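Local coordinates for protein isoprenyl transferase (Helicobacter pylori, PDB 2D2R) that probably condenses isopentenyl diphosphate with allylic pyrophosphates in a magnesium-dependent reaction, as undecaprenyl pyrophosphate synthase, at residues F105-D110 against D120-L125. Residues are numbered along the deposited sequence; the frame is centred on the assembly and turned at random.
Sequences FRAIGD and DTILQL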
# COMPACT_ATOMS: atom_id res chain seq x y z
N PHE A 105 -19.77 -12.30 -9.33
CA PHE A 105 -18.74 -11.64 -10.10
C PHE A 105 -18.73 -10.13 -10.01
O PHE A 105 -19.74 -9.47 -10.12
CB PHE A 105 -18.84 -12.05 -11.57
CG PHE A 105 -17.92 -11.27 -12.48
CD1 PHE A 105 -16.54 -11.49 -12.47
CD2 PHE A 105 -18.44 -10.30 -13.33
CE1 PHE A 105 -15.70 -10.75 -13.30
CE2 PHE A 105 -17.61 -9.55 -14.16
CZ PHE A 105 -16.23 -9.78 -14.15
N ARG A 106 -17.55 -9.56 -9.81
CA ARG A 106 -17.46 -8.11 -9.77
C ARG A 106 -16.19 -7.65 -10.46
O ARG A 106 -15.16 -8.29 -10.33
CB ARG A 106 -17.50 -7.65 -8.32
CG ARG A 106 -17.84 -6.18 -8.12
CD ARG A 106 -18.56 -5.98 -6.76
NE ARG A 106 -18.32 -4.63 -6.27
CZ ARG A 106 -18.75 -4.16 -5.10
NH1 ARG A 106 -19.46 -4.93 -4.29
NH2 ARG A 106 -18.43 -2.92 -4.73
N ALA A 107 -16.29 -6.59 -11.24
CA ALA A 107 -15.15 -5.98 -11.92
C ALA A 107 -14.86 -4.62 -11.27
O ALA A 107 -15.80 -3.90 -10.89
CB ALA A 107 -15.47 -5.73 -13.40
N ILE A 108 -13.56 -4.30 -11.13
CA ILE A 108 -13.13 -3.01 -10.63
C ILE A 108 -12.06 -2.51 -11.58
O ILE A 108 -11.37 -3.29 -12.23
CB ILE A 108 -12.60 -3.07 -9.15
CG1 ILE A 108 -11.37 -3.95 -8.99
CG2 ILE A 108 -13.74 -3.56 -8.24
CD1 ILE A 108 -10.83 -4.00 -7.53
N GLY A 109 -11.96 -1.21 -11.69
CA GLY A 109 -11.00 -0.64 -12.60
C GLY A 109 -11.77 0.39 -13.38
O GLY A 109 -12.96 0.59 -13.13
N ASP A 110 -11.09 1.05 -14.30
CA ASP A 110 -11.70 2.06 -15.15
C ASP A 110 -12.39 1.39 -16.37
O ASP A 110 -11.78 1.31 -17.44
CB ASP A 110 -10.61 2.97 -15.66
CG ASP A 110 -11.13 4.21 -16.32
OD1 ASP A 110 -12.37 4.33 -16.56
OD2 ASP A 110 -10.28 5.07 -16.61
N ASP A 120 -20.25 -4.32 -21.83
CA ASP A 120 -21.57 -4.96 -21.89
C ASP A 120 -21.52 -6.36 -21.27
O ASP A 120 -22.39 -6.72 -20.45
CB ASP A 120 -22.03 -5.03 -23.36
CG ASP A 120 -23.51 -5.24 -23.49
OD1 ASP A 120 -23.99 -6.36 -23.19
OD2 ASP A 120 -24.22 -4.28 -23.88
N THR A 121 -20.53 -7.15 -21.64
CA THR A 121 -20.45 -8.48 -21.07
C THR A 121 -20.09 -8.39 -19.61
O THR A 121 -20.55 -9.19 -18.79
CB THR A 121 -19.41 -9.31 -21.78
OG1 THR A 121 -19.80 -9.44 -23.15
CG2 THR A 121 -19.28 -10.68 -21.13
N ILE A 122 -19.25 -7.42 -19.27
CA ILE A 122 -18.88 -7.28 -17.88
C ILE A 122 -20.13 -7.03 -17.04
O ILE A 122 -20.50 -7.82 -16.15
CB ILE A 122 -17.86 -6.14 -17.72
CG1 ILE A 122 -16.49 -6.63 -18.21
CG2 ILE A 122 -17.84 -5.63 -16.27
CD1 ILE A 122 -15.41 -5.51 -18.30
N LEU A 123 -20.81 -5.93 -17.34
CA LEU A 123 -22.02 -5.58 -16.61
C LEU A 123 -23.01 -6.75 -16.54
O LEU A 123 -23.67 -6.96 -15.53
CB LEU A 123 -22.70 -4.37 -17.26
CG LEU A 123 -21.94 -3.04 -17.41
CD1 LEU A 123 -22.88 -2.00 -17.96
CD2 LEU A 123 -21.40 -2.56 -16.08
N GLN A 124 -23.10 -7.54 -17.60
CA GLN A 124 -24.03 -8.65 -17.57
C GLN A 124 -23.64 -9.79 -16.69
O GLN A 124 -24.50 -10.40 -16.04
CB GLN A 124 -24.31 -9.16 -18.99
CG GLN A 124 -25.14 -8.17 -19.80
CD GLN A 124 -26.47 -8.76 -20.21
OE1 GLN A 124 -26.52 -9.78 -20.91
NE2 GLN A 124 -27.55 -8.13 -19.77
N LEU A 125 -22.35 -10.12 -16.63
CA LEU A 125 -21.97 -11.23 -15.77
C LEU A 125 -22.23 -10.78 -14.33
O LEU A 125 -22.54 -11.60 -13.48
CB LEU A 125 -20.50 -11.60 -15.96
CG LEU A 125 -19.99 -12.87 -15.27
CD1 LEU A 125 -20.79 -14.07 -15.72
CD2 LEU A 125 -18.52 -13.08 -15.63
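F105 meets L125 face-on: methyl CD2 of L125 stands 3.7 Å from the centroid of the F105 ring and 17° off the ring normal, which satisfies the geometry of a CH-pi contact. The methyl leans toward one side of the rim, since CD2 of L125 is 3.6 Å from CD2 of F105 but 4.1 Å from CD1 of F105. CG of L125 also packs on CD2 of F105, and the two side chains cross at about a right angle. CG of F105 lies anti to its backbone N (chi1 172°), as does CG of L125 to its own, and with both CB atoms directed across the interface the ring and the isobutyl group are brought together. At the ring's edge, in its plane, carbonyl O of I122 sits 3.9 Å from CE2 of F105, an oxygen placed beside the rim and not over a face. The face opposite L125 has the strand's own A107 N above it, toward the rim. Separately, Y98 of helix 80-100 makes an edge-to-face ring contact with F105.

The segments lie on the first strand and the helix of the beta-alpha-beta unit 104-108, 116-129, 136-140. The axes of strand 105-108 and of helix residues 120-125 approach to 8.1 Å with 138° between their directions, so the helix runs back roughly antiparallel to an outermost strand of the chain's parallel sheet, as expected of a crossover connection. R106, the next residue, has its CB directed away from the helix, as side chains alternate along an extended strand, and its NH2 hydrogen-bonds the carbonyls of D179 and R181.

Two residues after F105, A107 again faces the helix. Its CB touches CG2 of I122 at 3.7 Å; CG2 is the gamma branch anti to I122's backbone N. The backbone N-H of A107 donates to OE1 of E126, one residue beyond L125.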